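Local structure of ESX-1 secretion-associated protein EspB (Mycobacterium marinum, 7P0Z) at residues A[154-159]-A[207-212]; A[161-166]-A[200-205]; A[185-189]-A[281-285]; A[192-196]-A[277-282]. The protein is secreted through the mycobacterial ESX-1 system and assembles into a seven-chain, channel-like oligomer that probably takes part in protein transport. All coordinates share one frame; numbering follows the deposited sequence.

Overall arrangement
All four contacts share helix 181-224, which serves in turn the C-terminal tail and helix 149-166. Read from the N-terminal end of that helix, the order is interaction 3, 4, 2 and 1, with successive centres about 10, 14 and 10 Å apart and the outermost pair, 1 and 3, about 33 Å apart. Interactions 1 and 2 join helices 149-166 and 181-224 as an antiparallel pair, interaction 2 nested inside the chain loop closed by interaction 1. Interactions 3 and 4 share Ala281 and Ala282 on the extended tail after helix 244-268. One long helix thus organises both a helical hairpin and the return of the C-terminal chain.

Interaction 1. Residues A[154-159]-A[207-212]; sequences FADGWN and LAKQAN
With CG of Leu207 anti to its backbone nitrogen (chi1 -162°), the CD2 methyl is carried across to the indole of Trp158. The indole itself leaves its helix with CG beside the backbone nitrogen (chi1 -80°), which presents a face to that methyl. Leu207 CD2 sits over the five-membered ring of Trp158, 3.4 Å from its centroid and 13° off the ring normal, a clear CH-pi contact. Phe154 completes the group. Trp158 CD1 lies over the centre of one face of the Phe154 ring, while Phe154 CE2 comes obliquely to 3.9 Å from Leu207 CG. At the rim of the same phenyl, near its plane, Phe154 CD2 meets Ala211 CB at 3.6 Å.

Alanines set the spacing of the two backbones. The helices run antiparallel with their axes only 8.0 Å apart, and Ala155 and Ala208 are nearest across the contact, with CA atoms 4.1 Å from each other. The methyl of Ala208 lies 3.3 Å from Ala155 O, a carbonyl already engaged by Asn159 N within its own helix. Asn159 and Asn212 close the side away from the aromatic rings, Asn212 OD1 resting 3.6 Å from Ala155 CB. Around the rings, Trp158 also packs on Pro30, Pro31 and helix 42-81.

No hydrogen bond crosses between the two segments. This is the close, alanine-lined packing of an antiparallel helix pair within the PPE-domain region, and its chemistry is that of buried apolar surface and one CH-pi contact.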
# COMPACT_ATOMS: atom_id res chain seq x y z
N PHE A 154 -33.09 9.49 12.44
CA PHE A 154 -31.89 10.30 12.38
C PHE A 154 -31.20 10.16 11.03
O PHE A 154 -30.83 11.15 10.39
CB PHE A 154 -30.97 9.86 13.51
CG PHE A 154 -29.71 10.62 13.63
CD1 PHE A 154 -29.65 11.77 14.38
CD2 PHE A 154 -28.57 10.18 13.02
CE1 PHE A 154 -28.49 12.47 14.50
CE2 PHE A 154 -27.40 10.87 13.13
CZ PHE A 154 -27.36 12.02 13.88
N ALA A 155 -31.01 8.92 10.59
CA ALA A 155 -30.31 8.68 9.33
C ALA A 155 -31.09 9.25 8.16
O ALA A 155 -30.49 9.79 7.23
CB ALA A 155 -30.07 7.20 9.15
N ASP A 156 -32.41 9.10 8.16
CA ASP A 156 -33.20 9.66 7.08
C ASP A 156 -33.04 11.16 7.02
O ASP A 156 -32.85 11.73 5.94
CB ASP A 156 -34.66 9.30 7.25
CG ASP A 156 -34.94 7.86 6.96
OD1 ASP A 156 -34.08 7.21 6.33
OD2 ASP A 156 -36.01 7.38 7.37
N GLY A 157 -33.14 11.82 8.16
CA GLY A 157 -32.97 13.26 8.18
C GLY A 157 -31.62 13.68 7.64
O GLY A 157 -31.53 14.61 6.84
N TRP A 158 -30.57 12.99 8.04
CA TRP A 158 -29.26 13.42 7.58
C TRP A 158 -29.00 13.07 6.12
O TRP A 158 -28.29 13.81 5.44
CB TRP A 158 -28.18 12.86 8.50
CG TRP A 158 -28.10 13.68 9.73
CD1 TRP A 158 -28.56 13.35 10.96
CD2 TRP A 158 -27.57 15.00 9.84
NE1 TRP A 158 -28.34 14.37 11.83
CE2 TRP A 158 -27.73 15.39 11.18
CE3 TRP A 158 -26.97 15.88 8.94
CZ2 TRP A 158 -27.31 16.63 11.63
CZ3 TRP A 158 -26.55 17.09 9.40
CH2 TRP A 158 -26.72 17.46 10.73
N ASN A 159 -29.57 11.98 5.61
CA ASN A 159 -29.49 11.73 4.18
C ASN A 159 -30.23 12.78 3.38
O ASN A 159 -29.76 13.22 2.32
CB ASN A 159 -30.01 10.35 3.85
CG ASN A 159 -28.93 9.37 3.62
OD1 ASN A 159 -27.97 9.66 2.92
ND2 ASN A 159 -29.07 8.19 4.18
N LEU A 207 -22.51 10.58 8.48
CA LEU A 207 -23.29 10.56 9.70
C LEU A 207 -24.49 9.63 9.57
O LEU A 207 -24.73 8.77 10.43
CB LEU A 207 -23.74 11.98 9.99
CG LEU A 207 -24.21 12.36 11.37
CD1 LEU A 207 -23.03 12.25 12.30
CD2 LEU A 207 -24.74 13.75 11.33
N ALA A 208 -25.24 9.78 8.49
CA ALA A 208 -26.39 8.91 8.27
C ALA A 208 -25.95 7.47 8.11
O ALA A 208 -26.63 6.54 8.56
CB ALA A 208 -27.18 9.37 7.06
N LYS A 209 -24.82 7.26 7.46
CA LYS A 209 -24.30 5.92 7.27
C LYS A 209 -24.00 5.26 8.61
O LYS A 209 -24.33 4.09 8.81
CB LYS A 209 -23.06 5.99 6.40
CG LYS A 209 -22.50 4.67 6.09
CD LYS A 209 -21.24 4.77 5.32
CE LYS A 209 -20.64 3.40 5.15
NZ LYS A 209 -19.33 3.42 4.45
N GLN A 210 -23.40 5.99 9.54
CA GLN A 210 -23.14 5.44 10.85
C GLN A 210 -24.43 5.12 11.59
O GLN A 210 -24.53 4.10 12.27
CB GLN A 210 -22.31 6.40 11.68
CG GLN A 210 -20.88 6.48 11.29
CD GLN A 210 -20.13 7.38 12.21
OE1 GLN A 210 -20.70 8.30 12.76
NE2 GLN A 210 -18.86 7.10 12.41
N ALA A 211 -25.43 5.99 11.49
CA ALA A 211 -26.69 5.69 12.15
C ALA A 211 -27.33 4.42 11.59
O ALA A 211 -27.83 3.57 12.34
CB ALA A 211 -27.64 6.87 12.03
N ASN A 212 -27.31 4.27 10.27
CA ASN A 212 -27.84 3.05 9.67
C ASN A 212 -27.06 1.84 10.12
O ASN A 212 -27.62 0.77 10.35
CB ASN A 212 -27.80 3.16 8.15
CG ASN A 212 -28.98 3.89 7.62
OD1 ASN A 212 -30.08 3.75 8.12
ND2 ASN A 212 -28.77 4.67 6.58

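Interaction 2. Residues A[161-166]-A[200-205]; sequences FNLSLQ and MAKLSA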
# COMPACT_ATOMS: atom_id res chain seq x y z
N PHE A 161 -30.61 15.82 4.27
CA PHE A 161 -29.77 17.00 4.31
C PHE A 161 -28.60 16.90 3.34
O PHE A 161 -28.27 17.87 2.67
CB PHE A 161 -29.27 17.25 5.73
CG PHE A 161 -28.68 18.60 5.89
CD1 PHE A 161 -29.46 19.72 5.77
CD2 PHE A 161 -27.32 18.75 6.08
CE1 PHE A 161 -28.92 20.96 5.89
CE2 PHE A 161 -26.78 20.00 6.19
CZ PHE A 161 -27.57 21.10 6.10
N ASN A 162 -27.94 15.75 3.30
CA ASN A 162 -26.94 15.46 2.28
C ASN A 162 -27.42 15.84 0.89
O ASN A 162 -26.77 16.61 0.17
CB ASN A 162 -26.61 13.97 2.34
CG ASN A 162 -25.64 13.55 1.28
OD1 ASN A 162 -24.91 14.34 0.73
ND2 ASN A 162 -25.71 12.29 0.92
N LEU A 163 -28.56 15.29 0.49
CA LEU A 163 -29.04 15.54 -0.86
C LEU A 163 -29.39 17.00 -1.06
O LEU A 163 -29.11 17.57 -2.12
CB LEU A 163 -30.24 14.66 -1.16
CG LEU A 163 -29.91 13.18 -1.17
CD1 LEU A 163 -31.14 12.41 -1.55
CD2 LEU A 163 -28.78 12.89 -2.13
N SER A 164 -30.00 17.63 -0.07
CA SER A 164 -30.43 19.00 -0.28
C SER A 164 -29.25 19.96 -0.30
O SER A 164 -29.32 21.00 -0.96
CB SER A 164 -31.46 19.38 0.76
OG SER A 164 -30.92 19.32 2.04
N LEU A 165 -28.16 19.64 0.39
CA LEU A 165 -26.95 20.42 0.21
C LEU A 165 -26.40 20.23 -1.20
O LEU A 165 -26.01 21.20 -1.85
CB LEU A 165 -25.89 20.02 1.22
CG LEU A 165 -26.00 20.45 2.67
CD1 LEU A 165 -24.76 19.98 3.40
CD2 LEU A 165 -26.15 21.94 2.76
N GLN A 166 -26.35 18.99 -1.67
CA GLN A 166 -25.87 18.76 -3.02
C GLN A 166 -26.69 19.48 -4.07
O GLN A 166 -26.16 19.88 -5.10
CB GLN A 166 -25.85 17.27 -3.31
CG GLN A 166 -24.57 16.61 -2.94
CD GLN A 166 -24.67 15.11 -2.95
OE1 GLN A 166 -23.93 14.45 -3.64
NE2 GLN A 166 -25.56 14.57 -2.15
N MET A 200 -19.08 19.04 3.31
CA MET A 200 -20.03 18.98 4.41
C MET A 200 -21.16 18.02 4.11
O MET A 200 -21.65 17.33 5.00
CB MET A 200 -20.59 20.37 4.68
CG MET A 200 -19.59 21.32 5.28
SD MET A 200 -18.82 20.71 6.78
CE MET A 200 -20.02 21.27 7.97
N ALA A 201 -21.59 17.97 2.86
CA ALA A 201 -22.60 16.99 2.47
C ALA A 201 -22.08 15.58 2.64
O ALA A 201 -22.80 14.69 3.08
CB ALA A 201 -23.04 17.24 1.04
N LYS A 202 -20.82 15.37 2.28
CA LYS A 202 -20.22 14.06 2.46
C LYS A 202 -20.16 13.67 3.93
O LYS A 202 -20.39 12.52 4.29
CB LYS A 202 -18.83 14.10 1.84
CG LYS A 202 -18.18 12.80 1.72
CD LYS A 202 -16.87 13.00 1.05
CE LYS A 202 -17.04 13.28 -0.43
NZ LYS A 202 -17.47 12.09 -1.20
N LEU A 203 -19.88 14.63 4.80
CA LEU A 203 -19.89 14.35 6.23
C LEU A 203 -21.28 14.03 6.72
O LEU A 203 -21.46 13.14 7.56
CB LEU A 203 -19.32 15.54 6.99
CG LEU A 203 -17.83 15.75 6.80
CD1 LEU A 203 -17.37 16.93 7.63
CD2 LEU A 203 -17.06 14.51 7.12
N SER A 204 -22.28 14.75 6.24
CA SER A 204 -23.66 14.41 6.57
C SER A 204 -24.00 13.00 6.14
O SER A 204 -24.66 12.26 6.87
CB SER A 204 -24.61 15.40 5.90
OG SER A 204 -24.23 16.72 6.15
N ALA A 205 -23.56 12.62 4.96
CA ALA A 205 -23.79 11.27 4.49
C ALA A 205 -23.14 10.26 5.41
O ALA A 205 -23.73 9.23 5.73
CB ALA A 205 -23.29 11.10 3.07
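Asn162 and Ala201 mark where the two backbones come nearest, their CA atoms 4.6 Å apart on helices that run antiparallel at 165° with 8.3 Å between axes. Such spacing needs small residues at the interface, and here Ala201, Ser204 and Ala205 supply them from one side. The side chain of Asn162, with CG anti to the backbone nitrogen, lies across the ridge formed by Ala201 and Ala205 and with Ala201 contributes the largest shares of the buried surface.

One turn further on, Leu165 faces the same alanine. Its CB stands 4.0 Å from Ala201 CB, while its CD1 branch extends over the opposing backbone to within 3.8 Å of Ala201 N. Leu165 CG also covers one face of the Phe161 ring, toward the rim, so the two residues of the helix form a single apolar surface. Ser204 approaches that ring in its plane, with OG 3.7 Å from Phe161 CD2. The hydroxyl is turned back on its own helix by a chi1 of -50° and gives its proton to Met200 O at 2.9 Å from OG. Ser204 N bonds the same carbonyl from the opposite face of its plane, so the oxygen is gripped twice and the serine's polarity is satisfied within a buried contact.

The two helices form a helical hairpin of the PPE-domain region, and helix 42-81 packs against it beside Phe161 and Met200: Phe161 packs on Leu62, and Met200 on Tyr61 and Leu62. Elsewhere a second copy of the protein approaches, with Gln166 OE1 hydrogen-bonded to Gln50 NE2 of that neighbouring subunit.

Interaction 3. Residues A[185-189]-A[281-285]; sequences ACEAS and AAIKI
The C-terminal tail after helix 244-268 runs as an extended chain against two long helices, 181-224 and 42-81, and Ile283 is the residue it presses against Ser189, Ala185 and Cys186 of the first. Tail and helix segment run in roughly opposite directions, and their closest CA atoms, those of Ser189 and Ile283, are 6.0 Å apart.

A single hydrogen bond crosses between them. Ile283 N donates to Ser189 OG at 3.3 Å with a nearly straight N-H...O angle of 160°. Ser189 can receive it because OG stands anti to its backbone nitrogen (chi1 -174°), which directs the oxygen toward the tail. Around this bond the isoleucine spreads its branches along the helix. CG2 lies beside the serine, 3.8 Å from Ser189 CB, and comes to 4.3 Å from Cys186 SG at its other flank. The longer branch is fully stretched, chi2 being -176°, and carries CD1 a turn back along the helix to meet Ala185 CB at 3.5 Å.

Helix 42-81 holds the other side of the tail. Its Ser75 OG is hydrogen-bonded to both Ile283 O and Ile285 N, and Glu68 OE2 accepts from Ala282 N, while Ser189 and Cys186 also pack on Leu72 and Leu76.

Helices have their own backbone groups already paired, so an extended chain laid along them can pair with side chains instead; two serines, a glutamate and Asn78 do so here, for an extended C-terminal tail lying in the groove between helices 181-224 and 42-81.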
# COMPACT_ATOMS: atom_id res chain seq x y z
N ALA A 185 -11.46 36.36 -9.18
CA ALA A 185 -11.21 36.11 -7.77
C ALA A 185 -12.48 35.69 -7.04
O ALA A 185 -12.45 34.80 -6.19
CB ALA A 185 -10.60 37.35 -7.13
N CYS A 186 -13.59 36.33 -7.36
CA CYS A 186 -14.85 35.96 -6.74
C CYS A 186 -15.30 34.58 -7.18
O CYS A 186 -15.90 33.84 -6.39
CB CYS A 186 -15.91 37.01 -7.07
SG CYS A 186 -15.76 38.51 -6.11
N GLU A 187 -15.04 34.21 -8.42
CA GLU A 187 -15.34 32.86 -8.86
C GLU A 187 -14.50 31.84 -8.13
O GLU A 187 -14.99 30.78 -7.76
CB GLU A 187 -15.15 32.76 -10.36
CG GLU A 187 -16.33 33.27 -11.10
CD GLU A 187 -16.11 33.34 -12.57
OE1 GLU A 187 -14.97 33.13 -13.00
OE2 GLU A 187 -17.07 33.60 -13.30
N ALA A 188 -13.23 32.14 -7.91
CA ALA A 188 -12.40 31.23 -7.13
C ALA A 188 -12.92 31.08 -5.71
O ALA A 188 -12.94 29.98 -5.15
CB ALA A 188 -10.95 31.71 -7.12
N SER A 189 -13.36 32.18 -5.13
CA SER A 189 -13.91 32.11 -3.78
C SER A 189 -15.20 31.30 -3.74
O SER A 189 -15.39 30.47 -2.84
CB SER A 189 -14.12 33.52 -3.26
OG SER A 189 -14.53 33.50 -1.91
N ALA A 281 -11.92 30.95 4.17
CA ALA A 281 -12.27 32.35 4.32
C ALA A 281 -12.79 32.90 3.01
O ALA A 281 -12.26 32.60 1.95
CB ALA A 281 -11.05 33.13 4.78
N ALA A 282 -13.84 33.69 3.10
CA ALA A 282 -14.34 34.38 1.93
C ALA A 282 -13.35 35.43 1.47
O ALA A 282 -12.58 35.97 2.26
CB ALA A 282 -15.68 35.05 2.23
N ILE A 283 -13.35 35.71 0.18
CA ILE A 283 -12.54 36.81 -0.32
C ILE A 283 -13.09 38.12 0.20
O ILE A 283 -14.30 38.31 0.30
CB ILE A 283 -12.46 36.78 -1.85
CG1 ILE A 283 -11.31 37.66 -2.30
CG2 ILE A 283 -13.76 37.20 -2.48
CD1 ILE A 283 -11.21 37.77 -3.74
N LYS A 284 -12.21 39.03 0.57
CA LYS A 284 -12.62 40.33 1.08
C LYS A 284 -12.41 41.39 0.02
O LYS A 284 -11.32 41.52 -0.54
CB LYS A 284 -11.87 40.70 2.35
CG LYS A 284 -12.63 41.74 3.11
CD LYS A 284 -12.42 41.61 4.57
CE LYS A 284 -11.02 41.98 4.93
NZ LYS A 284 -10.67 43.31 4.41
N ILE A 285 -13.47 42.13 -0.28
CA ILE A 285 -13.41 43.26 -1.19
C ILE A 285 -13.92 44.46 -0.42
O ILE A 285 -15.08 44.46 0.02
CB ILE A 285 -14.26 43.05 -2.44
CG1 ILE A 285 -13.92 41.74 -3.14
CG2 ILE A 285 -14.01 44.16 -3.39
CD1 ILE A 285 -12.58 41.70 -3.71

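Interaction 4. Residues A[192-196]-A[277-282]; sequences QQKEW and PKPPAA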
# COMPACT_ATOMS: atom_id res chain seq x y z
N GLN A 192 -14.40 27.70 -3.89
CA GLN A 192 -13.97 27.18 -2.60
C GLN A 192 -15.16 26.91 -1.69
O GLN A 192 -15.20 25.89 -1.00
CB GLN A 192 -13.02 28.15 -1.95
CG GLN A 192 -11.67 28.13 -2.53
CD GLN A 192 -10.78 29.12 -1.87
OE1 GLN A 192 -11.12 30.28 -1.74
NE2 GLN A 192 -9.64 28.66 -1.40
N GLN A 193 -16.11 27.82 -1.66
CA GLN A 193 -17.30 27.58 -0.85
C GLN A 193 -18.04 26.34 -1.33
O GLN A 193 -18.56 25.57 -0.53
CB GLN A 193 -18.23 28.78 -0.89
CG GLN A 193 -17.70 30.04 -0.27
CD GLN A 193 -17.08 29.84 1.10
OE1 GLN A 193 -15.91 30.13 1.30
NE2 GLN A 193 -17.86 29.35 2.04
N LYS A 194 -18.10 26.15 -2.64
CA LYS A 194 -18.75 24.98 -3.20
C LYS A 194 -18.04 23.71 -2.74
O LYS A 194 -18.68 22.72 -2.38
CB LYS A 194 -18.74 25.10 -4.72
CG LYS A 194 -19.58 24.11 -5.48
CD LYS A 194 -18.81 22.87 -5.75
CE LYS A 194 -17.59 23.19 -6.53
NZ LYS A 194 -16.83 21.98 -6.84
N GLU A 195 -16.71 23.72 -2.77
CA GLU A 195 -15.97 22.56 -2.32
C GLU A 195 -16.24 22.25 -0.86
O GLU A 195 -16.42 21.09 -0.48
CB GLU A 195 -14.48 22.78 -2.52
CG GLU A 195 -14.11 22.73 -3.93
CD GLU A 195 -14.21 21.34 -4.48
OE1 GLU A 195 -13.95 20.39 -3.73
OE2 GLU A 195 -14.56 21.20 -5.66
N TRP A 196 -16.28 23.28 -0.04
CA TRP A 196 -16.56 23.07 1.37
C TRP A 196 -17.96 22.51 1.57
O TRP A 196 -18.18 21.64 2.42
CB TRP A 196 -16.37 24.36 2.13
CG TRP A 196 -16.55 24.18 3.56
CD1 TRP A 196 -15.67 23.66 4.44
CD2 TRP A 196 -17.71 24.50 4.31
NE1 TRP A 196 -16.19 23.65 5.69
CE2 TRP A 196 -17.46 24.16 5.64
CE3 TRP A 196 -18.95 25.05 3.98
CZ2 TRP A 196 -18.38 24.35 6.64
CZ3 TRP A 196 -19.87 25.23 4.97
CH2 TRP A 196 -19.58 24.88 6.29
N PRO A 277 -14.15 20.32 8.76
CA PRO A 277 -13.19 21.41 8.54
C PRO A 277 -13.92 22.73 8.56
O PRO A 277 -15.09 22.83 8.22
CB PRO A 277 -12.63 21.10 7.16
CG PRO A 277 -13.73 20.40 6.48
CD PRO A 277 -14.50 19.64 7.51
N LYS A 278 -13.22 23.76 8.98
CA LYS A 278 -13.84 25.06 8.94
C LYS A 278 -13.89 25.54 7.49
O LYS A 278 -13.06 25.15 6.67
CB LYS A 278 -13.08 26.06 9.78
CG LYS A 278 -11.70 26.32 9.32
CD LYS A 278 -11.09 27.30 10.25
CE LYS A 278 -11.83 28.61 10.18
NZ LYS A 278 -11.28 29.64 11.07
N PRO A 279 -14.88 26.36 7.15
CA PRO A 279 -15.00 26.80 5.78
C PRO A 279 -13.86 27.73 5.40
O PRO A 279 -13.36 28.48 6.24
CB PRO A 279 -16.35 27.53 5.77
CG PRO A 279 -16.60 27.89 7.19
CD PRO A 279 -15.98 26.82 8.00
N PRO A 280 -13.43 27.70 4.15
CA PRO A 280 -12.39 28.64 3.72
C PRO A 280 -12.86 30.07 3.87
O PRO A 280 -14.05 30.36 3.76
CB PRO A 280 -12.17 28.27 2.26
CG PRO A 280 -13.42 27.67 1.85
CD PRO A 280 -13.98 26.95 3.03
N ALA A 281 -11.92 30.95 4.17
CA ALA A 281 -12.27 32.35 4.32
C ALA A 281 -12.79 32.90 3.01
O ALA A 281 -12.26 32.60 1.95
CB ALA A 281 -11.05 33.13 4.78
N ALA A 282 -13.84 33.69 3.10
CA ALA A 282 -14.34 34.38 1.93
C ALA A 282 -13.35 35.43 1.47
O ALA A 282 -12.58 35.97 2.26
CB ALA A 282 -15.68 35.05 2.23
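Trp196 meets the proline-rich tail along its whole length, beginning at CB, which lies 3.6 Å from Pro280 CD. Chi1 of -176° swings the indole outward from the helix, and Trp196 CG has both Pro280 CD and Pro279 CA on the same side, each 3.8 Å away. Over the five-membered ring stands Pro279 CA, 3.4 Å from the centroid and 13° off the normal, a CH-pi contact; beside it Pro279 CB packs 3.6 Å from Trp196 CE2. Farther out, CZ2 reaches Pro279 CD at 3.7 Å.

The indole nitrogen, NE1, donates to Pro277 O over 2.9 Å at 170°. The acceptor lies in the indole plane, yet the N-H arrives from above the carbonyl plane. This bond fixes the rotation of a ring whose face is meanwhile held by proline. One turn earlier, Gln192 CB touches Pro280 CG at 3.9 Å.

Residues 277-282 have the backbone angles of a polyproline II helix and run roughly antiparallel to helix 181-224. That tail is sandwiched: Pro279 also packs on Ala64 and Glu68 of helix 42-81, and Pro277 on His199 and Leu203 of helix 181-224, while Lys278 touches Asp191 of a neighbouring subunit.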